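2-dehydropantoate 2-reductase (PDB 2QYT) probably catalyses the NADPH-dependent reduction of 2-dehydropantoate (ketopantoate) to (R)-pantoate, the second step from 3-methyl-2-oxobutanoate on the pathway to pantothenate. Local coordinates at residues A[45-53]-A[145-153]; A[196-207]-A[249-260]. All blocks are in the same frame, centred on the assembly; numbering follows the deposited sequence.

Contact 1 of 2, residues A[45-53]-A[145-153]. With SO4 (sulfate ion), chain C; SO4 (sulfate ion), chain B.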
# COMPACT_ATOMS: atom_id res chain seq x y z
N ARG A 45 2.16 17.53 -5.22
CA ARG A 45 2.36 18.44 -6.32
C ARG A 45 1.14 19.18 -6.77
O ARG A 45 0.01 18.90 -6.30
CB ARG A 45 3.02 17.73 -7.50
CG ARG A 45 2.46 16.35 -7.86
CD ARG A 45 3.57 15.60 -8.62
NE ARG A 45 4.18 14.54 -7.81
CZ ARG A 45 5.41 14.53 -7.26
NH1 ARG A 45 6.27 15.56 -7.43
NH2 ARG A 45 5.79 13.45 -6.57
N GLY A 46 1.38 20.16 -7.64
CA GLY A 46 0.32 20.94 -8.28
C GLY A 46 -0.64 21.66 -7.34
O GLY A 46 -0.21 22.28 -6.35
N ALA A 47 -1.94 21.56 -7.66
CA ALA A 47 -3.03 22.13 -6.87
C ALA A 47 -3.12 21.57 -5.49
O ALA A 47 -3.42 22.30 -4.55
CB ALA A 47 -4.39 21.97 -7.60
N HIS A 48 -2.89 20.28 -5.36
CA HIS A 48 -2.85 19.63 -4.06
C HIS A 48 -1.75 20.31 -3.20
O HIS A 48 -2.04 20.87 -2.15
CB HIS A 48 -2.59 18.15 -4.25
CG HIS A 48 -2.84 17.32 -3.03
ND1 HIS A 48 -3.89 17.55 -2.17
CD2 HIS A 48 -2.20 16.22 -2.57
CE1 HIS A 48 -3.89 16.63 -1.22
NE2 HIS A 48 -2.84 15.84 -1.41
N LEU A 49 -0.52 20.29 -3.69
CA LEU A 49 0.57 21.05 -3.06
C LEU A 49 0.19 22.50 -2.76
O LEU A 49 0.39 22.97 -1.63
CB LEU A 49 1.85 21.03 -3.93
CG LEU A 49 2.97 22.00 -3.51
CD1 LEU A 49 3.52 21.56 -2.13
CD2 LEU A 49 4.10 22.02 -4.54
N GLU A 50 -0.37 23.22 -3.74
CA GLU A 50 -0.71 24.63 -3.50
C GLU A 50 -1.80 24.86 -2.42
O GLU A 50 -1.69 25.81 -1.62
CB GLU A 50 -1.00 25.40 -4.80
CG GLU A 50 0.32 25.67 -5.63
CD GLU A 50 1.51 26.29 -4.77
OE1 GLU A 50 1.28 27.37 -4.12
OE2 GLU A 50 2.67 25.71 -4.75
N ALA A 51 -2.82 24.00 -2.39
CA ALA A 51 -3.90 24.11 -1.40
C ALA A 51 -3.39 23.80 0.01
O ALA A 51 -3.83 24.42 0.99
CB ALA A 51 -5.03 23.18 -1.75
N ILE A 52 -2.51 22.82 0.13
CA ILE A 52 -1.85 22.46 1.40
C ILE A 52 -1.06 23.67 1.89
O ILE A 52 -1.24 24.05 3.04
CB ILE A 52 -0.95 21.25 1.23
CG1 ILE A 52 -1.82 20.03 0.91
CG2 ILE A 52 -0.10 20.98 2.48
CD1 ILE A 52 -1.05 18.80 0.63
N ARG A 53 -0.26 24.31 1.03
CA ARG A 53 0.56 25.44 1.49
C ARG A 53 -0.32 26.61 1.94
O ARG A 53 0.02 27.31 2.89
CB ARG A 53 1.65 25.89 0.47
CG ARG A 53 2.57 24.72 0.04
CD ARG A 53 4.10 24.95 -0.03
NE ARG A 53 4.55 25.07 -1.40
CZ ARG A 53 5.70 24.65 -1.93
NH1 ARG A 53 6.66 24.04 -1.23
NH2 ARG A 53 5.89 24.87 -3.22
N ARG A 145 -9.38 8.56 0.21
CA ARG A 145 -9.44 9.16 -1.13
C ARG A 145 -8.90 10.59 -1.03
O ARG A 145 -9.35 11.29 -0.12
CB ARG A 145 -10.93 9.30 -1.45
CG ARG A 145 -11.39 8.88 -2.80
CD ARG A 145 -12.95 8.83 -2.81
NE ARG A 145 -13.61 10.11 -2.54
CZ ARG A 145 -14.58 10.32 -1.65
NH1 ARG A 145 -15.05 9.32 -0.89
NH2 ARG A 145 -15.09 11.54 -1.53
N LYS A 146 -8.07 11.07 -1.95
CA LYS A 146 -7.87 12.51 -2.01
C LYS A 146 -9.11 13.03 -2.71
O LYS A 146 -9.31 12.68 -3.87
CB LYS A 146 -6.64 12.90 -2.81
CG LYS A 146 -6.57 14.41 -3.01
CD LYS A 146 -5.28 14.79 -3.69
CE LYS A 146 -5.45 14.85 -5.17
NZ LYS A 146 -4.20 14.30 -5.74
N SER A 147 -9.97 13.80 -2.02
CA SER A 147 -11.24 14.16 -2.66
C SER A 147 -11.30 15.62 -3.17
O SER A 147 -12.25 16.00 -3.83
CB SER A 147 -12.44 13.87 -1.74
OG SER A 147 -12.32 14.63 -0.54
N ALA A 148 -10.28 16.42 -2.85
CA ALA A 148 -10.19 17.81 -3.31
C ALA A 148 -8.74 18.28 -3.08
O ALA A 148 -8.00 17.66 -2.32
CB ALA A 148 -11.19 18.73 -2.58
N PRO A 149 -8.29 19.31 -3.82
CA PRO A 149 -6.97 19.82 -3.50
C PRO A 149 -6.87 20.07 -1.99
O PRO A 149 -7.70 20.76 -1.41
CB PRO A 149 -6.90 21.10 -4.32
CG PRO A 149 -7.71 20.78 -5.54
CD PRO A 149 -8.88 20.01 -4.99
N GLY A 150 -5.88 19.47 -1.35
CA GLY A 150 -5.66 19.64 0.08
C GLY A 150 -6.58 18.89 1.02
O GLY A 150 -6.59 19.18 2.23
N LEU A 151 -7.33 17.91 0.50
CA LEU A 151 -8.34 17.24 1.34
C LEU A 151 -8.34 15.74 1.14
O LEU A 151 -8.47 15.27 0.01
CB LEU A 151 -9.75 17.81 1.07
CG LEU A 151 -10.92 17.17 1.87
CD1 LEU A 151 -10.84 17.55 3.39
CD2 LEU A 151 -12.34 17.48 1.31
N ILE A 152 -8.24 15.01 2.24
CA ILE A 152 -8.43 13.57 2.26
C ILE A 152 -9.76 13.27 2.95
O ILE A 152 -10.09 13.83 4.02
CB ILE A 152 -7.29 12.83 3.05
CG1 ILE A 152 -5.88 13.29 2.57
CG2 ILE A 152 -7.38 11.34 2.89
CD1 ILE A 152 -5.70 13.24 1.01
N THR A 153 -10.51 12.36 2.34
CA THR A 153 -11.73 11.86 2.94
C THR A 153 -11.59 10.35 3.18
O THR A 153 -11.18 9.61 2.27
CB THR A 153 -12.92 12.08 1.99
OG1 THR A 153 -13.00 13.50 1.73
CG2 THR A 153 -14.24 11.55 2.58
S SO4 C . 0.10 14.31 -4.86
O1 SO4 C . 0.17 14.10 -3.43
O2 SO4 C . -1.18 13.73 -5.29
O3 SO4 C . 0.10 15.73 -5.21
O4 SO4 C . 1.23 13.59 -5.47
S SO4 B . -6.45 8.42 -4.09
O1 SO4 B . -6.43 7.64 -2.87
O2 SO4 B . -7.53 7.84 -4.90
O3 SO4 B . -6.68 9.83 -3.85
O4 SO4 B . -5.18 8.28 -4.78
O HOH W 1 -1.67 16.16 -7.06

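Contact 2 of 2, residues A[196-207]-A[249-260]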
# COMPACT_ATOMS: atom_id res chain seq x y z
N TRP A 196 2.89 -13.07 3.73
CA TRP A 196 1.54 -13.62 3.80
C TRP A 196 0.47 -12.53 3.73
O TRP A 196 -0.47 -12.66 2.98
CB TRP A 196 1.39 -14.47 5.06
CG TRP A 196 -0.01 -14.71 5.47
CD1 TRP A 196 -0.57 -14.41 6.69
CD2 TRP A 196 -1.04 -15.30 4.68
NE1 TRP A 196 -1.90 -14.80 6.70
CE2 TRP A 196 -2.21 -15.35 5.48
CE3 TRP A 196 -1.10 -15.81 3.37
CZ2 TRP A 196 -3.42 -15.86 5.01
CZ3 TRP A 196 -2.31 -16.33 2.90
CH2 TRP A 196 -3.45 -16.35 3.72
N TYR A 197 0.63 -11.46 4.52
CA TYR A 197 -0.30 -10.32 4.49
C TYR A 197 -0.35 -9.67 3.11
O TYR A 197 -1.42 -9.28 2.63
CB TYR A 197 0.03 -9.28 5.58
CG TYR A 197 -0.19 -9.82 6.96
CD1 TYR A 197 -1.38 -9.56 7.66
CD2 TYR A 197 0.77 -10.64 7.56
CE1 TYR A 197 -1.60 -10.12 8.95
CE2 TYR A 197 0.57 -11.18 8.82
CZ TYR A 197 -0.61 -10.92 9.52
OH TYR A 197 -0.80 -11.49 10.78
N ILE A 198 0.80 -9.59 2.48
CA ILE A 198 0.91 -9.05 1.14
C ILE A 198 0.21 -9.89 0.06
O ILE A 198 -0.49 -9.32 -0.79
CB ILE A 198 2.39 -8.91 0.74
CG1 ILE A 198 3.12 -7.98 1.72
CG2 ILE A 198 2.54 -8.40 -0.71
CD1 ILE A 198 3.00 -6.62 1.38
N MSE A 199 0.46 -11.20 0.02
CA MSE A 199 -0.26 -12.05 -0.95
C MSE A 199 -1.74 -12.09 -0.61
O MSE A 199 -2.59 -12.02 -1.49
CB MSE A 199 0.33 -13.46 -1.09
CG MSE A 199 0.29 -14.37 0.14
SE MSE A 199 0.36 -16.30 -0.29
CE MSE A 199 -1.49 -16.73 -0.00
N LYS A 200 -2.06 -12.16 0.69
CA LYS A 200 -3.46 -12.19 1.11
C LYS A 200 -4.24 -10.98 0.60
O LYS A 200 -5.31 -11.13 0.01
CB LYS A 200 -3.58 -12.37 2.64
CG LYS A 200 -4.95 -12.83 3.12
CD LYS A 200 -5.12 -12.58 4.63
CE LYS A 200 -5.56 -11.14 4.94
NZ LYS A 200 -4.75 -10.50 6.03
N LYS A 201 -3.68 -9.78 0.80
CA LYS A 201 -4.26 -8.54 0.27
C LYS A 201 -4.42 -8.59 -1.26
O LYS A 201 -5.49 -8.28 -1.78
CB LYS A 201 -3.40 -7.33 0.68
CG LYS A 201 -3.80 -6.00 0.04
CD LYS A 201 -4.60 -5.15 0.99
CE LYS A 201 -5.51 -4.17 0.26
NZ LYS A 201 -4.75 -2.96 -0.06
N PHE A 202 -3.35 -8.98 -1.96
CA PHE A 202 -3.34 -8.97 -3.42
C PHE A 202 -4.34 -9.97 -4.06
O PHE A 202 -4.99 -9.66 -5.05
CB PHE A 202 -1.93 -9.21 -3.99
CG PHE A 202 -1.91 -9.31 -5.49
CD1 PHE A 202 -1.88 -8.13 -6.28
CD2 PHE A 202 -2.00 -10.54 -6.13
CE1 PHE A 202 -1.89 -8.19 -7.66
CE2 PHE A 202 -2.03 -10.62 -7.52
CZ PHE A 202 -1.97 -9.45 -8.29
N MSE A 203 -4.43 -11.17 -3.50
CA MSE A 203 -5.35 -12.19 -3.98
C MSE A 203 -6.81 -11.71 -3.91
O MSE A 203 -7.54 -11.82 -4.90
CB MSE A 203 -5.16 -13.49 -3.21
CG MSE A 203 -3.90 -14.26 -3.56
SE MSE A 203 -3.62 -15.78 -2.33
CE MSE A 203 -4.46 -15.05 -0.74
N MSE A 204 -7.20 -11.15 -2.77
CA MSE A 204 -8.53 -10.58 -2.55
C MSE A 204 -8.90 -9.50 -3.57
O MSE A 204 -9.98 -9.50 -4.16
CB MSE A 204 -8.59 -9.95 -1.16
CG MSE A 204 -8.56 -10.94 -0.02
SE MSE A 204 -10.20 -11.98 0.05
CE MSE A 204 -11.48 -10.50 0.24
N ILE A 205 -7.99 -8.55 -3.76
CA ILE A 205 -8.26 -7.43 -4.65
C ILE A 205 -8.08 -7.84 -6.12
O ILE A 205 -8.76 -7.33 -6.99
CB ILE A 205 -7.44 -6.19 -4.29
CG1 ILE A 205 -7.67 -5.08 -5.32
CG2 ILE A 205 -5.98 -6.53 -4.23
CD1 ILE A 205 -6.94 -3.79 -5.05
N SER A 206 -7.17 -8.77 -6.38
CA SER A 206 -7.08 -9.37 -7.71
C SER A 206 -8.43 -10.01 -8.06
O SER A 206 -9.12 -9.56 -8.97
CB SER A 206 -5.92 -10.37 -7.75
OG SER A 206 -5.77 -10.98 -9.02
N VAL A 207 -8.86 -11.01 -7.29
CA VAL A 207 -10.12 -11.71 -7.64
C VAL A 207 -11.28 -10.72 -7.75
O VAL A 207 -11.98 -10.70 -8.76
CB VAL A 207 -10.47 -12.90 -6.71
CG1 VAL A 207 -9.34 -13.94 -6.67
CG2 VAL A 207 -10.83 -12.43 -5.32
N PRO A 249 -0.52 -21.08 2.57
CA PRO A 249 -1.44 -21.73 3.51
C PRO A 249 -2.46 -22.75 2.96
O PRO A 249 -2.20 -23.42 1.95
CB PRO A 249 -2.15 -20.53 4.15
CG PRO A 249 -1.08 -19.42 4.13
CD PRO A 249 0.01 -19.83 3.15
N ASP A 250 -3.60 -22.87 3.65
CA ASP A 250 -4.74 -23.68 3.20
C ASP A 250 -5.95 -23.38 4.08
O ASP A 250 -5.79 -22.93 5.22
CB ASP A 250 -4.43 -25.18 3.16
CG ASP A 250 -5.07 -25.87 1.96
OD1 ASP A 250 -5.07 -27.12 1.92
OD2 ASP A 250 -5.57 -25.17 1.05
N ASP A 251 -7.15 -23.63 3.56
CA ASP A 251 -8.35 -22.94 4.00
C ASP A 251 -8.14 -21.49 3.57
O ASP A 251 -8.81 -20.58 4.05
CB ASP A 251 -8.55 -23.01 5.53
CG ASP A 251 -8.47 -24.43 6.07
OD1 ASP A 251 -7.50 -24.73 6.80
OD2 ASP A 251 -9.38 -25.25 5.79
N VAL A 252 -7.19 -21.30 2.65
CA VAL A 252 -6.81 -19.99 2.11
C VAL A 252 -7.85 -19.49 1.11
O VAL A 252 -8.35 -18.36 1.24
CB VAL A 252 -5.36 -20.01 1.52
CG1 VAL A 252 -5.14 -21.22 0.62
CG2 VAL A 252 -5.04 -18.71 0.80
N VAL A 253 -8.18 -20.33 0.12
CA VAL A 253 -9.33 -20.14 -0.78
C VAL A 253 -10.60 -19.86 0.03
O VAL A 253 -11.33 -18.90 -0.26
CB VAL A 253 -9.56 -21.40 -1.67
CG1 VAL A 253 -10.87 -21.29 -2.45
CG2 VAL A 253 -8.39 -21.62 -2.62
N GLN A 254 -10.84 -20.69 1.04
CA GLN A 254 -11.98 -20.54 1.95
C GLN A 254 -11.91 -19.25 2.79
O GLN A 254 -12.91 -18.54 2.91
CB GLN A 254 -12.09 -21.77 2.87
CG GLN A 254 -12.21 -23.12 2.13
CD GLN A 254 -13.37 -23.16 1.13
OE1 GLN A 254 -14.46 -22.66 1.41
NE2 GLN A 254 -13.14 -23.77 -0.03
N GLN A 255 -10.74 -18.97 3.35
CA GLN A 255 -10.50 -17.77 4.15
C GLN A 255 -10.80 -16.52 3.33
O GLN A 255 -11.52 -15.63 3.80
CB GLN A 255 -9.05 -17.75 4.64
CG GLN A 255 -8.80 -16.96 5.92
CD GLN A 255 -7.40 -17.18 6.46
OE1 GLN A 255 -6.42 -16.60 5.98
NE2 GLN A 255 -7.30 -18.03 7.48
N LEU A 256 -10.26 -16.48 2.11
CA LEU A 256 -10.56 -15.43 1.14
C LEU A 256 -12.04 -15.38 0.77
O LEU A 256 -12.64 -14.30 0.73
CB LEU A 256 -9.73 -15.60 -0.15
CG LEU A 256 -8.19 -15.52 -0.20
CD1 LEU A 256 -7.73 -15.59 -1.65
CD2 LEU A 256 -7.64 -14.29 0.49
N LEU A 257 -12.62 -16.56 0.51
CA LEU A 257 -14.02 -16.69 0.09
C LEU A 257 -15.00 -16.01 1.06
O LEU A 257 -15.84 -15.22 0.64
CB LEU A 257 -14.41 -18.17 -0.07
CG LEU A 257 -15.52 -18.69 -0.99
CD1 LEU A 257 -16.13 -19.95 -0.37
CD2 LEU A 257 -16.63 -17.68 -1.33
N ASP A 258 -14.88 -16.32 2.35
CA ASP A 258 -15.84 -15.85 3.34
C ASP A 258 -15.82 -14.33 3.52
O ASP A 258 -16.88 -13.71 3.67
CB ASP A 258 -15.63 -16.56 4.68
CG ASP A 258 -16.90 -16.64 5.49
OD1 ASP A 258 -16.98 -15.94 6.53
OD2 ASP A 258 -17.82 -17.38 5.08
N LYS A 259 -14.62 -13.75 3.49
CA LYS A 259 -14.41 -12.29 3.57
C LYS A 259 -15.19 -11.51 2.49
O LYS A 259 -15.70 -10.42 2.75
CB LYS A 259 -12.91 -11.96 3.52
CG LYS A 259 -12.54 -10.53 3.91
CD LYS A 259 -12.73 -10.25 5.40
CE LYS A 259 -13.01 -8.77 5.68
NZ LYS A 259 -13.22 -8.52 7.13
N GLN A 260 -15.28 -12.10 1.29
CA GLN A 260 -16.10 -11.57 0.19
C GLN A 260 -17.60 -11.47 0.54
O GLN A 260 -18.30 -10.58 0.04
CB GLN A 260 -15.94 -12.44 -1.07
CG GLN A 260 -14.52 -12.97 -1.34
CD GLN A 260 -13.74 -12.13 -2.32
OE1 GLN A 260 -14.29 -11.27 -3.01
NE2 GLN A 260 -12.44 -12.39 -2.41

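Contact 1 of 2, residues A[45-53]-A[145-153]
H48 and P149 bring the helix of 46-53 against the type II turn A148-L151 that joins strands 145-148 and 151-153, their CA atoms 4.2 Å apart, with I52 and G150 forming the next close pair. The one direct hydrogen bond runs from G150 N to H48 ND1 at 2.9 Å; the angle at the hydrogen is 158°, and the donor nitrogen lies 9° out of the imidazole plane. Since ND1 accepts here while NE2 is bonded to L16 O, the imidazole is fixed at both nitrogens, consistent with a proton on NE2. Its faces are filled too: K146 CD sits 3.3 Å from the ring centroid, almost on the normal, in a CH-pi contact, and I52 CD1 covers the opposite face. The helix follows strand 38-43 of the parallel Rossmann-type sheet, so the turn of the mixed sheet docks on the nucleotide-binding fold. With CG anti to the backbone N (chi1 172°), K146 reaches across the ring before bending at chi3 and chi4, which brings NZ to a weak 3.1 Å bond with O2 of the chain C sulfate. That ion also takes R45 N on O3 at 2.7 Å, and probably comes from the crystallisation liquor. Beside the turn, A51 CB meets P149 CB at 3.8 Å, and I52 CG1 lies 3.9 Å from G150 CA.

Contact 2 of 2, residues A[196-207]-A[249-260]
M204 and L256 mark the closest backbone approach of helices 196-207 and 252-260, with CA atoms 6.4 Å apart; the segment axes come within 10.5 Å and cross at -56°. L256 inserts its isobutyl group among K200 and the selenomethionines M203 and M204. Its CG stands anti to the carbonyl carbon, and both methyls crowd M203 CE, CD1 at 3.4 Å, tighter than usual for carbons; CD2 also reaches M204 SE. M203 and L256 meet at about a right angle, whereas M204 and L256 slide past each other in opposite directions. In the conformer given, one of two, M204 turns at both chi2 and chi3, and this folded shape carries SE and CE over to L256, K259 and Q260.

At the other end, W196 has CG anti to its backbone N (chi1 161°), which swings the indole toward P249. The proline CG lies over one face, 3.8 Å from the centroid of the six-membered ring, a CH-pi contact; K200 CB from the same helix covers the opposite face. Q255 extends beyond CG to bring OE1 to the indole edge in plane, 3.2 Å from W196 CZ2, with ring and amide planes 60° apart. V252 CG2 lies at the indole edge, 4.1 Å from W196 CH2, and touches M203 CE.

Both segments belong to the all-helical C-terminal part of the ketopantoate reductase fold, and M203 and V207 also pack on helix 227-244. No hydrogen bond crosses the interface. Q260 OE1 is bonded to T208 OG1, but NE2 is buried against V207 CG2 (3.3 Å) without a polar partner, so the contact probably rests mainly on van der Waals and CH-pi contacts, with some desolvation cost likely for that amide.

How the contacts relate
The two contacts sit on opposite sides of the chain's centre, 33 Å apart between centres and about 12 Å between nearest atoms, and do not touch. They follow one another in sequence: contact 1 closes at 153 before contact 2 opens at 196. Contact 1 lies in the Rossmann-related N-terminal family region, contact 2 in the helical C-terminal one, so each is internal to its own part. A link between the parts runs through strand 137-148, whose end enters contact 1 at K146 while its Y141 touches K200 of helix 194-215. The separation matches the family's two-part architecture, a nucleotide-binding fold followed by a helical region.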